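Local coordinates for protein putative dienelactone hydrolase (PDB 3F67) that is probably a hydrolase of the dienelactone hydrolase family, an alpha/beta-hydrolase thought to cleave ester or lactone bonds with a cysteine nucleophile, at residues V35-E40 and D50-L55; E86-V91 and F122-R127; Q193-R196 and T201-I204; V205-A210 and W231-A236. All coordinates share one frame; numbering follows the deposited sequence.

Interaction 1 (V35-E40 and D50-L55)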
loop_
_atom_site.group_PDB
_atom_site.type_symbol
_atom_site.label_atom_id
_atom_site.label_comp_id
_atom_site.label_asym_id
_atom_site.label_seq_id
_atom_site.Cartn_x
_atom_site.Cartn_y
_atom_site.Cartn_z
ATOM N N VAL A 35 -10.203 -2.831 -0.862
ATOM C CA VAL A 35 -8.923 -2.229 -0.468
ATOM C C VAL A 35 -7.802 -3.142 -0.981
ATOM O O VAL A 35 -7.626 -4.275 -0.483
ATOM C CB VAL A 35 -8.786 -2.011 1.072
ATOM C CG1 VAL A 35 -7.397 -1.382 1.400
ATOM C CG2 VAL A 35 -9.928 -1.137 1.597
ATOM N N ILE A 36 -7.034 -2.641 -1.938
ATOM C CA ILE A 36 -5.797 -3.372 -2.322
ATOM C C ILE A 36 -4.768 -3.069 -1.221
ATOM O O ILE A 36 -4.625 -1.911 -0.819
ATOM C CB ILE A 36 -5.321 -2.866 -3.631
ATOM C CG1 ILE A 36 -6.363 -3.194 -4.745
ATOM C CG2 ILE A 36 -3.940 -3.493 -3.992
ATOM C CD1 ILE A 36 -5.910 -2.654 -6.111
ATOM N N VAL A 37 -4.090 -4.097 -0.714
ATOM C CA VAL A 37 -3.156 -3.925 0.402
ATOM C C VAL A 37 -1.762 -4.200 -0.168
ATOM O O VAL A 37 -1.501 -5.321 -0.675
ATOM C CB VAL A 37 -3.449 -4.943 1.520
ATOM C CG1 VAL A 37 -2.389 -4.811 2.630
ATOM C CG2 VAL A 37 -4.856 -4.663 2.137
ATOM N N VAL A 38 -0.870 -3.205 -0.102
ATOM C CA VAL A 38 0.466 -3.390 -0.710
ATOM C C VAL A 38 1.511 -3.704 0.349
ATOM O O VAL A 38 1.725 -2.921 1.297
ATOM C CB VAL A 38 0.950 -2.163 -1.500
ATOM C CG1 VAL A 38 2.196 -2.535 -2.392
ATOM C CG2 VAL A 38 -0.154 -1.578 -2.375
ATOM N N GLN A 39 2.151 -4.868 0.171
ATOM C CA GLN A 39 3.188 -5.411 1.075
ATOM C C GLN A 39 4.375 -4.468 1.351
ATOM O O GLN A 39 4.617 -3.507 0.592
ATOM C CB GLN A 39 3.750 -6.640 0.342
ATOM C CG GLN A 39 4.318 -6.241 -1.018
ATOM C CD GLN A 39 5.028 -7.413 -1.697
ATOM O OE1 GLN A 39 4.371 -8.262 -2.292
ATOM N NE2 GLN A 39 6.354 -7.484 -1.558
ATOM N N GLU A 40 5.111 -4.760 2.440
ATOM C CA GLU A 40 6.478 -4.272 2.613
ATOM C C GLU A 40 7.409 -5.140 1.738
ATOM O O GLU A 40 6.923 -5.934 0.892
ATOM C CB GLU A 40 6.866 -4.376 4.082
ATOM C CG GLU A 40 5.792 -3.747 5.036
ATOM C CD GLU A 40 6.212 -3.836 6.508
ATOM O OE1 GLU A 40 6.129 -4.936 7.101
ATOM O OE2 GLU A 40 6.561 -2.792 7.108
ATOM N N ASP A 50 -2.940 -10.797 8.189
ATOM C CA ASP A 50 -3.658 -10.265 9.378
ATOM C C ASP A 50 -4.308 -8.902 9.049
ATOM O O ASP A 50 -5.485 -8.684 9.365
ATOM C CB ASP A 50 -2.653 -10.136 10.542
ATOM C CG ASP A 50 -3.276 -9.738 11.869
ATOM O OD1 ASP A 50 -4.493 -9.925 12.081
ATOM O OD2 ASP A 50 -2.484 -9.277 12.736
ATOM N N LEU A 51 -3.556 -7.992 8.419
ATOM C CA LEU A 51 -4.118 -6.715 8.031
ATOM C C LEU A 51 -5.314 -6.862 7.076
ATOM O O LEU A 51 -6.277 -6.105 7.208
ATOM C CB LEU A 51 -3.028 -5.790 7.421
ATOM C CG LEU A 51 -1.885 -5.450 8.426
ATOM C CD1 LEU A 51 -0.930 -4.499 7.729
ATOM C CD2 LEU A 51 -2.374 -4.845 9.755
ATOM N N CYS A 52 -5.250 -7.788 6.101
ATOM C CA CYS A 52 -6.382 -7.996 5.179
ATOM C C CYS A 52 -7.599 -8.448 5.991
ATOM O O CYS A 52 -8.729 -7.992 5.768
ATOM C CB CYS A 52 -6.044 -9.098 4.159
ATOM S SG CYS A 52 -4.848 -8.516 2.907
ATOM N N ARG A 53 -7.366 -9.351 6.949
ATOM C CA ARG A 53 -8.483 -9.819 7.779
ATOM C C ARG A 53 -9.076 -8.675 8.640
ATOM O O ARG A 53 -10.310 -8.590 8.781
ATOM C CB ARG A 53 -8.039 -10.972 8.678
ATOM C CG ARG A 53 -7.751 -12.221 7.868
ATOM C CD ARG A 53 -7.499 -13.410 8.774
ATOM N NE ARG A 53 -6.324 -13.309 9.658
ATOM C CZ ARG A 53 -5.108 -13.751 9.382
ATOM N NH1 ARG A 53 -4.825 -14.281 8.191
ATOM N NH2 ARG A 53 -4.149 -13.644 10.337
ATOM N N ARG A 54 -8.207 -7.799 9.173
ATOM C CA ARG A 54 -8.671 -6.650 9.967
ATOM C C ARG A 54 -9.506 -5.695 9.119
ATOM O O ARG A 54 -10.546 -5.174 9.583
ATOM C CB ARG A 54 -7.482 -5.945 10.643
ATOM C CG ARG A 54 -6.892 -6.819 11.764
ATOM C CD ARG A 54 -5.690 -6.170 12.397
ATOM N NE ARG A 54 -5.964 -4.793 12.821
ATOM C CZ ARG A 54 -5.026 -3.882 13.030
ATOM N NH1 ARG A 54 -3.747 -4.221 12.935
ATOM N NH2 ARG A 54 -5.375 -2.637 13.427
ATOM N N LEU A 55 -9.092 -5.503 7.870
ATOM C CA LEU A 55 -9.893 -4.664 6.938
ATOM C C LEU A 55 -11.232 -5.312 6.598
ATOM O O LEU A 55 -12.266 -4.616 6.484
ATOM C CB LEU A 55 -9.094 -4.394 5.647
ATOM C CG LEU A 55 -7.965 -3.347 5.823
ATOM C CD1 LEU A 55 -6.972 -3.384 4.638
ATOM C CD2 LEU A 55 -8.561 -1.935 5.978
#

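Interaction 2 (E86-V91 and F122-R127)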
loop_
_atom_site.group_PDB
_atom_site.type_symbol
_atom_site.label_atom_id
_atom_site.label_comp_id
_atom_site.label_asym_id
_atom_site.label_seq_id
_atom_site.Cartn_x
_atom_site.Cartn_y
_atom_site.Cartn_z
ATOM N N GLU A 86 19.174 -7.898 -4.428
ATOM C CA GLU A 86 18.976 -9.018 -5.335
ATOM C C GLU A 86 17.522 -9.235 -5.771
ATOM O O GLU A 86 17.260 -9.896 -6.785
ATOM C CB GLU A 86 19.549 -10.307 -4.730
ATOM C CG GLU A 86 21.031 -10.224 -4.305
ATOM C CD GLU A 86 22.016 -9.926 -5.449
ATOM O OE1 GLU A 86 21.674 -10.109 -6.646
ATOM O OE2 GLU A 86 23.162 -9.523 -5.137
ATOM N N LEU A 87 16.585 -8.669 -5.023
ATOM C CA LEU A 87 15.169 -8.850 -5.363
ATOM C C LEU A 87 14.414 -7.526 -5.503
ATOM O O LEU A 87 13.943 -7.206 -6.590
ATOM C CB LEU A 87 14.478 -9.760 -4.331
ATOM C CG LEU A 87 12.978 -10.008 -4.552
ATOM C CD1 LEU A 87 12.730 -10.550 -5.991
ATOM C CD2 LEU A 87 12.491 -11.026 -3.515
ATOM N N VAL A 88 14.292 -6.749 -4.430
ATOM C CA VAL A 88 13.426 -5.558 -4.475
ATOM C C VAL A 88 13.802 -4.618 -5.633
ATOM O O VAL A 88 12.920 -4.115 -6.358
ATOM C CB VAL A 88 13.435 -4.759 -3.143
ATOM C CG1 VAL A 88 12.511 -3.521 -3.251
ATOM C CG2 VAL A 88 12.959 -5.665 -1.959
ATOM N N SER A 89 15.104 -4.434 -5.818
ATOM C CA SER A 89 15.647 -3.468 -6.777
ATOM C C SER A 89 15.548 -3.991 -8.215
ATOM O O SER A 89 15.952 -3.320 -9.171
ATOM C CB SER A 89 17.086 -3.126 -6.383
ATOM O OG SER A 89 17.088 -2.373 -5.178
ATOM N N LYS A 90 15.007 -5.197 -8.354
ATOM C CA LYS A 90 14.797 -5.787 -9.660
ATOM C C LYS A 90 13.327 -5.847 -10.070
ATOM O O LYS A 90 13.004 -6.335 -11.163
ATOM C CB LYS A 90 15.474 -7.189 -9.718
ATOM C CG LYS A 90 16.983 -7.103 -9.431
ATOM C CD LYS A 90 17.737 -8.289 -9.966
ATOM C CE LYS A 90 19.220 -8.231 -9.584
ATOM N NZ LYS A 90 19.911 -7.009 -10.125
ATOM N N VAL A 91 12.442 -5.319 -9.225
ATOM C CA VAL A 91 11.004 -5.334 -9.474
ATOM C C VAL A 91 10.643 -3.927 -10.030
ATOM O O VAL A 91 10.774 -2.937 -9.291
ATOM C CB VAL A 91 10.219 -5.567 -8.157
ATOM C CG1 VAL A 91 8.706 -5.492 -8.399
ATOM C CG2 VAL A 91 10.583 -6.950 -7.552
ATOM N N PHE A 122 2.371 -0.261 2.908
ATOM C CA PHE A 122 3.272 -0.032 4.044
ATOM C C PHE A 122 4.707 -0.094 3.576
ATOM O O PHE A 122 5.066 -1.015 2.869
ATOM C CB PHE A 122 3.042 -1.130 5.117
ATOM C CG PHE A 122 1.624 -1.158 5.600
ATOM C CD1 PHE A 122 1.253 -0.424 6.725
ATOM C CD2 PHE A 122 0.660 -1.878 4.874
ATOM C CE1 PHE A 122 -0.135 -0.406 7.158
ATOM C CE2 PHE A 122 -0.695 -1.837 5.252
ATOM C CZ PHE A 122 -1.079 -1.110 6.394
ATOM N N CYS A 123 5.491 0.896 3.983
ATOM C CA CYS A 123 6.919 0.864 3.762
ATOM C C CYS A 123 7.202 0.923 2.250
ATOM O O CYS A 123 6.795 1.902 1.600
ATOM C CB CYS A 123 7.497 -0.378 4.432
ATOM S SG CYS A 123 9.193 -0.205 4.473
ATOM N N TRP A 124 7.848 -0.100 1.677
ATOM C CA TRP A 124 7.978 -0.193 0.190
ATOM C C TRP A 124 6.601 0.041 -0.476
ATOM O O TRP A 124 6.454 0.787 -1.483
ATOM C CB TRP A 124 8.541 -1.579 -0.204
ATOM C CG TRP A 124 8.664 -1.794 -1.679
ATOM C CD1 TRP A 124 9.741 -1.457 -2.484
ATOM C CD2 TRP A 124 7.682 -2.364 -2.527
ATOM N NE1 TRP A 124 9.477 -1.810 -3.808
ATOM C CE2 TRP A 124 8.228 -2.396 -3.847
ATOM C CE3 TRP A 124 6.403 -2.934 -2.292
ATOM C CZ2 TRP A 124 7.510 -2.924 -4.939
ATOM C CZ3 TRP A 124 5.684 -3.463 -3.393
ATOM C CH2 TRP A 124 6.243 -3.446 -4.680
ATOM N N GLY A 125 5.587 -0.589 0.118
ATOM C CA GLY A 125 4.211 -0.488 -0.348
ATOM C C GLY A 125 3.557 0.883 -0.198
ATOM O O GLY A 125 2.624 1.212 -0.957
ATOM N N GLY A 126 4.066 1.674 0.741
ATOM C CA GLY A 126 3.564 3.040 0.943
ATOM C C GLY A 126 4.070 3.931 -0.172
ATOM O O GLY A 126 3.343 4.811 -0.609
ATOM N N ARG A 127 5.293 3.696 -0.657
ATOM C CA ARG A 127 5.740 4.463 -1.827
ATOM C C ARG A 127 4.899 4.102 -3.048
ATOM O O ARG A 127 4.462 4.977 -3.795
ATOM C CB ARG A 127 7.240 4.249 -2.079
ATOM C CG ARG A 127 7.700 4.868 -3.428
ATOM C CD ARG A 127 9.200 4.703 -3.619
ATOM N NE ARG A 127 9.593 5.028 -5.003
ATOM C CZ ARG A 127 9.470 4.195 -6.025
ATOM N NH1 ARG A 127 9.026 2.948 -5.832
ATOM N NH2 ARG A 127 9.858 4.584 -7.240
HETATM O O HOH W 1 11.266 -1.809 -6.059
#

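Interaction 3 (Q193-R196 and T201-I204)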
loop_
_atom_site.group_PDB
_atom_site.type_symbol
_atom_site.label_atom_id
_atom_site.label_comp_id
_atom_site.label_asym_id
_atom_site.label_seq_id
_atom_site.Cartn_x
_atom_site.Cartn_y
_atom_site.Cartn_z
ATOM N N GLN A 193 5.757 20.569 -0.255
ATOM C CA GLN A 193 5.924 21.584 -1.279
ATOM C C GLN A 193 5.358 21.082 -2.600
ATOM O O GLN A 193 4.692 21.854 -3.297
ATOM C CB GLN A 193 7.395 22.018 -1.460
ATOM C CG GLN A 193 7.947 22.836 -0.322
ATOM C CD GLN A 193 9.386 23.300 -0.598
ATOM O OE1 GLN A 193 9.996 22.935 -1.625
ATOM N NE2 GLN A 193 9.953 24.039 0.342
ATOM N N ALA A 194 5.626 19.824 -2.937
ATOM C CA ALA A 194 5.200 19.263 -4.210
ATOM C C ALA A 194 3.655 19.194 -4.240
ATOM O O ALA A 194 3.033 19.538 -5.242
ATOM C CB ALA A 194 5.811 17.868 -4.419
ATOM N N LEU A 195 3.070 18.782 -3.128
ATOM C CA LEU A 195 1.587 18.667 -3.023
ATOM C C LEU A 195 0.896 20.041 -3.104
ATOM O O LEU A 195 -0.138 20.210 -3.782
ATOM C CB LEU A 195 1.225 17.959 -1.727
ATOM C CG LEU A 195 1.623 16.489 -1.664
ATOM C CD1 LEU A 195 1.530 15.960 -0.203
ATOM C CD2 LEU A 195 0.797 15.630 -2.666
ATOM N N ARG A 196 1.473 21.036 -2.427
ATOM C CA ARG A 196 0.931 22.377 -2.523
ATOM C C ARG A 196 1.031 22.944 -3.938
ATOM O O ARG A 196 0.067 23.555 -4.421
ATOM C CB ARG A 196 1.636 23.315 -1.543
ATOM C CG ARG A 196 1.310 23.038 -0.097
ATOM C CD ARG A 196 1.767 24.203 0.808
ATOM N NE ARG A 196 3.232 24.288 0.888
ATOM C CZ ARG A 196 3.959 23.708 1.843
ATOM N NH1 ARG A 196 3.364 23.001 2.796
ATOM N NH2 ARG A 196 5.278 23.826 1.841
ATOM N N THR A 201 -5.240 17.076 -3.247
ATOM C CA THR A 201 -5.928 16.775 -1.981
ATOM C C THR A 201 -5.132 15.687 -1.271
ATOM O O THR A 201 -5.132 14.532 -1.705
ATOM C CB THR A 201 -7.356 16.282 -2.265
ATOM O OG1 THR A 201 -8.077 17.361 -2.871
ATOM C CG2 THR A 201 -8.075 15.866 -0.952
ATOM N N ALA A 202 -4.415 16.062 -0.215
ATOM C CA ALA A 202 -3.507 15.149 0.441
ATOM C C ALA A 202 -3.058 15.756 1.738
ATOM O O ALA A 202 -2.982 16.990 1.877
ATOM C CB ALA A 202 -2.246 14.851 -0.465
ATOM N N GLU A 203 -2.712 14.917 2.698
ATOM C CA GLU A 203 -2.073 15.431 3.897
ATOM C C GLU A 203 -1.213 14.311 4.401
ATOM O O GLU A 203 -1.475 13.136 4.133
ATOM C CB GLU A 203 -3.093 15.797 4.969
ATOM C CG GLU A 203 -3.848 14.571 5.423
ATOM C CD GLU A 203 -5.104 14.934 6.158
ATOM O OE1 GLU A 203 -5.317 14.405 7.261
ATOM O OE2 GLU A 203 -5.875 15.769 5.614
ATOM N N ILE A 204 -0.179 14.708 5.115
ATOM C CA ILE A 204 0.770 13.801 5.771
ATOM C C ILE A 204 0.701 14.066 7.278
ATOM O O ILE A 204 0.924 15.198 7.747
ATOM C CB ILE A 204 2.230 14.038 5.251
ATOM C CG1 ILE A 204 2.285 13.662 3.763
ATOM C CG2 ILE A 204 3.219 13.216 6.039
ATOM C CD1 ILE A 204 3.607 14.076 3.033
#

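Interaction 4 (V205-A210 and W231-A236)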
loop_
_atom_site.group_PDB
_atom_site.type_symbol
_atom_site.label_atom_id
_atom_site.label_comp_id
_atom_site.label_asym_id
_atom_site.label_seq_id
_atom_site.Cartn_x
_atom_site.Cartn_y
_atom_site.Cartn_z
ATOM N N VAL A 205 0.360 13.031 8.023
ATOM C CA VAL A 205 0.325 13.112 9.481
ATOM C C VAL A 205 1.626 12.518 9.983
ATOM O O VAL A 205 1.982 11.398 9.594
ATOM C CB VAL A 205 -0.881 12.324 10.006
ATOM C CG1 VAL A 205 -0.829 12.189 11.586
ATOM C CG2 VAL A 205 -2.205 12.997 9.502
ATOM N N VAL A 206 2.353 13.283 10.828
ATOM C CA VAL A 206 3.623 12.825 11.367
ATOM C C VAL A 206 3.488 12.528 12.865
ATOM O O VAL A 206 3.078 13.408 13.645
ATOM C CB VAL A 206 4.712 13.883 11.175
ATOM C CG1 VAL A 206 6.031 13.347 11.725
ATOM C CG2 VAL A 206 4.854 14.200 9.680
ATOM N N TYR A 207 3.774 11.291 13.246
ATOM C CA TYR A 207 3.663 10.837 14.641
ATOM C C TYR A 207 4.977 11.089 15.382
ATOM O O TYR A 207 5.989 10.461 15.069
ATOM C CB TYR A 207 3.309 9.343 14.688
ATOM C CG TYR A 207 1.885 9.117 14.237
ATOM C CD1 TYR A 207 0.826 9.202 15.157
ATOM C CD2 TYR A 207 1.593 8.874 12.889
ATOM C CE1 TYR A 207 -0.521 9.055 14.735
ATOM C CE2 TYR A 207 0.264 8.726 12.465
ATOM C CZ TYR A 207 -0.764 8.793 13.396
ATOM O OH TYR A 207 -2.067 8.640 13.007
ATOM N N PRO A 208 4.958 11.990 16.382
ATOM C CA PRO A 208 6.206 12.368 17.080
ATOM C C PRO A 208 6.994 11.196 17.675
ATOM O O PRO A 208 8.219 11.253 17.739
ATOM C CB PRO A 208 5.740 13.310 18.216
ATOM C CG PRO A 208 4.394 13.762 17.878
ATOM C CD PRO A 208 3.783 12.736 16.864
ATOM N N GLU A 209 6.309 10.157 18.139
ATOM C CA GLU A 209 7.012 9.123 18.889
ATOM C C GLU A 209 7.359 7.896 18.049
ATOM O O GLU A 209 7.975 6.963 18.551
ATOM C CB GLU A 209 6.145 8.688 20.080
ATOM C CG GLU A 209 5.845 9.830 21.046
ATOM C CD GLU A 209 7.118 10.519 21.507
ATOM O OE1 GLU A 209 8.133 9.818 21.758
ATOM O OE2 GLU A 209 7.123 11.773 21.582
ATOM N N ALA A 210 6.958 7.893 16.785
ATOM C CA ALA A 210 7.011 6.667 15.987
ATOM C C ALA A 210 8.221 6.597 15.077
ATOM O O ALA A 210 8.619 7.591 14.492
ATOM C CB ALA A 210 5.742 6.570 15.115
ATOM N N TRP A 231 -4.531 3.661 12.186
ATOM C CA TRP A 231 -5.550 2.743 11.670
ATOM C C TRP A 231 -6.926 3.450 11.654
ATOM O O TRP A 231 -7.677 3.341 10.679
ATOM C CB TRP A 231 -5.629 1.496 12.550
ATOM C CG TRP A 231 -6.384 0.347 11.899
ATOM C CD1 TRP A 231 -7.625 -0.107 12.222
ATOM C CD2 TRP A 231 -5.886 -0.523 10.858
ATOM N NE1 TRP A 231 -7.963 -1.183 11.392
ATOM C CE2 TRP A 231 -6.913 -1.461 10.568
ATOM C CE3 TRP A 231 -4.680 -0.577 10.135
ATOM C CZ2 TRP A 231 -6.775 -2.463 9.593
ATOM C CZ3 TRP A 231 -4.538 -1.558 9.144
ATOM C CH2 TRP A 231 -5.588 -2.500 8.894
ATOM N N GLN A 232 -7.219 4.232 12.706
ATOM C CA GLN A 232 -8.513 4.927 12.737
ATOM C C GLN A 232 -8.535 6.045 11.696
ATOM O O GLN A 232 -9.579 6.244 11.047
ATOM C CB GLN A 232 -8.803 5.480 14.138
ATOM C CG GLN A 232 -9.058 4.345 15.196
ATOM C CD GLN A 232 -10.133 3.322 14.723
ATOM O OE1 GLN A 232 -9.905 2.078 14.700
ATOM N NE2 GLN A 232 -11.289 3.849 14.277
ATOM N N ARG A 233 -7.399 6.703 11.485
ATOM C CA ARG A 233 -7.339 7.786 10.437
ATOM C C ARG A 233 -7.511 7.179 9.059
ATOM O O ARG A 233 -8.148 7.768 8.202
ATOM C CB ARG A 233 -6.014 8.573 10.483
ATOM C CG ARG A 233 -5.921 9.558 11.691
ATOM C CD ARG A 233 -4.607 10.328 11.664
ATOM N NE ARG A 233 -4.591 11.218 12.838
ATOM C CZ ARG A 233 -5.055 12.463 12.859
ATOM N NH1 ARG A 233 -5.529 13.026 11.749
ATOM N NH2 ARG A 233 -4.961 13.177 14.000
HETATM N N MSE A 234 -6.956 5.986 8.843
HETATM C CA MSE A 234 -7.137 5.302 7.550
HETATM C C MSE A 234 -8.618 4.978 7.293
HETATM O O MSE A 234 -9.172 5.269 6.223
HETATM C CB MSE A 234 -6.319 4.012 7.516
HETATM C CG MSE A 234 -6.497 3.191 6.223
HETATM SE SE MSE A 234 -5.755 1.398 6.494
HETATM C CE MSE A 234 -7.045 0.804 7.803
ATOM N N LEU A 235 -9.263 4.350 8.281
ATOM C CA LEU A 235 -10.684 4.070 8.148
ATOM C C LEU A 235 -11.515 5.352 7.959
ATOM O O LEU A 235 -12.469 5.336 7.164
ATOM C CB LEU A 235 -11.208 3.292 9.366
ATOM C CG LEU A 235 -10.540 1.890 9.463
ATOM C CD1 LEU A 235 -10.975 1.280 10.794
ATOM C CD2 LEU A 235 -10.962 0.942 8.303
ATOM N N ALA A 236 -11.165 6.434 8.651
ATOM C CA ALA A 236 -11.903 7.706 8.479
ATOM C C ALA A 236 -11.735 8.258 7.050
ATOM O O ALA A 236 -12.668 8.808 6.459
ATOM C CB ALA A 236 -11.376 8.763 9.521
#

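Interaction 1 (V35-E40 and D50-L55)
V37 and L55 meet tip to tip between a central strand and the helix packed on it, with V37 CG2 only 3.5 Å from L55 CD1. That one leucine methyl serves two valines: it also lies 3.8 Å from V35 CG1, though the V35 and L55 side chains cross at about a right angle instead of meeting head-on. In V37, CG1 is anti to the backbone N (chi1 176°), which leaves CG2 beside that N and pointed at the helix. One turn earlier in the helix, C52 brings its sulfur alongside the same methyl, SG to V37 CG2 being 3.9 Å. This tight side is wholly apolar, and no hydrogen bond crosses it. Away from this contact the helix is more polar: R53 and R54 are partly exposed and do not reach the strand, R53 in a salt bridge with E46 and a hydrogen bond with Y21 OH, R54 in a cation-pi contact with W231. Strand 35-38 and helix turn 50-55 run nearly antiparallel (159°), their segment axes approaching to 9.7 Å. Such packing is typical of a right-handed beta-alpha-beta crossover, here strand 32-38, helix 46-57 and strand 61-65 of the alpha/beta-hydrolase fold.

Interaction 2 (E86-V91 and F122-R127)
W124 receives V88 against the pyrrole part of its indole, while F122 and C123, which precede it, lead the chain from strand to helix. The backbone of F122 still pairs with V38 of the neighbouring strand, and its carbonyl accepts the N-H of G125 as the chain turns. C123 follows with a positive phi of 65°, a strained backbone at the N-cap position of helix 124-133; its carbonyl takes up the N-H groups of both G126 and R127. Together G121, C123 and G125 fit the GxCxG pattern of a nucleophile elbow, and C123, H212 and D180 have the geometry of a Cys-His-Asp triad, as in dienelactone hydrolases, so that C123 is probably the nucleophile.

At W124 the chain makes its contact with 86-91. With CG anti to the backbone N (chi1 178°), the indole extends from the first turn of the helix toward V88, whose CG1 lies 3.5 Å from both CD1 and NE1 of W124. V88 and W124 run alongside each other, pointing opposite ways, and the methyl approaches the ring obliquely. V91 CG1 is farther off, 4.5 Å from W124 CZ2. The indole N-H is used by a water in the plane of the ring, 2.9 Å from W124 NE1; the same water is hydrogen-bonded to V88 O, also at 2.9 Å, and so bridges the indole to the end of helix 80-88. Y68 meets the W124 ring edge-to-face. G125 and G126 continue the helix without side chains, and R127 sends its guanidinium to a salt bridge with D93.

Interaction 3 (Q193-R196 and T201-I204)
L195 sets its forked end against A202, holding a helix to the strand that follows it in sequence. Both branches touch the same methyl: L195 CD2 lies 3.8 Å from A202 CB and L195 CD1 3.9 Å from it, so the alanine is met by the whole fork and not by a single tip. The leucine reaches this position with CG anti to its carbonyl carbon (chi1 -68°) and a second torsion of 166°, a common helical leucine conformation that carries the two methyls out from the helix toward the sheet. A202 offers only its CB, which is directed at the helix; the short side chain lets the two backbones come to 7.1 Å, measured from L195 CA to A202 CA.

Two residues on, I204 faces the same way, as the alternation of a strand requires. Its longer branch, extended at chi2 170°, brings CD1 to 4.3 Å from L195 CD1, a looser touch than the one at the alanine. Between A202 and I204, E203 directs its CB away from the helix, which confines the contact to alternate residues of the strand. The apolar layer continues beyond these three: L168 and A200 also touch L195, while V188 and M191 of the same helix pack on I204. Between 193-196 and 201-204 the contact is apolar; R192, one residue earlier in the helix, adds a hydrogen bond from NH2 to I204 O. A helix laid in this way on the strand it leads into is characteristic of the beta-alpha-beta unit, here strand 172-177, helix 185-197 and strand 202-207 at the edge of the alpha/beta-hydrolase sheet.

Interaction 4 (V205-A210 and W231-A236)
V205 lies against the guanidinium end of R233, the first of two strand residues to meet this arginine. Its CG1 sits over one face of the guanidinium, 4.1 Å above the plane and displaced toward the rim, while V205 CG2 comes within 4.0 Å of R233 NH1. The arginine can span the gap because its chain is extended from CG to NE, with chi2 and chi3 both near 180°. Y207 then approaches from its far end: its hydroxyl OH is 3.3 Å from R233 CD, and the tyrosine and arginine chains pass alongside, heading opposite ways, with ring and guanidinium planes 73° apart. The polar groups do not bond to each other across the contact. They share D229 instead: D229 OD2 hydrogen-bonds Y207 OH and forms a salt bridge with R233 NE, so one carboxylate oxygen ties the two side chains together. Beyond the tyrosine a type I turn from Y207 to A210, closed by A210 N to Y207 O, leads the chain off the strand. The contact thus joins edge strand 202-207 to helix 224-238, with L173 and L175 of adjoining strand 172-177 touching V205 and helix 46-57 on the W231 side.

How the interactions relate
Interactions 1, 3 and 4 lay helices on one mixed sheet, while interaction 2 joins the end of helix 80-88 to the elbow helix. Interactions 1 and 2 touch where neighbouring strands leave the sheet: V38 CG1 lies 3.5 Å from G125 CA, and Q39 O is 3.4 Å from CE3 of W124, the residue after the probable nucleophile C123. Interaction 4 meets the helix of interaction 1, with L55 CD2 3.6 Å from M234 CE, so helices 46-57 and 224-238 pack together. A formic acid, probably from the crystallisation liquor, lies about 4 Å from the Y207 side chain of interaction 4. Interaction 3 continues directly into interaction 4 along strand 202-207, its nearest atoms about 10 Å from those of interaction 2.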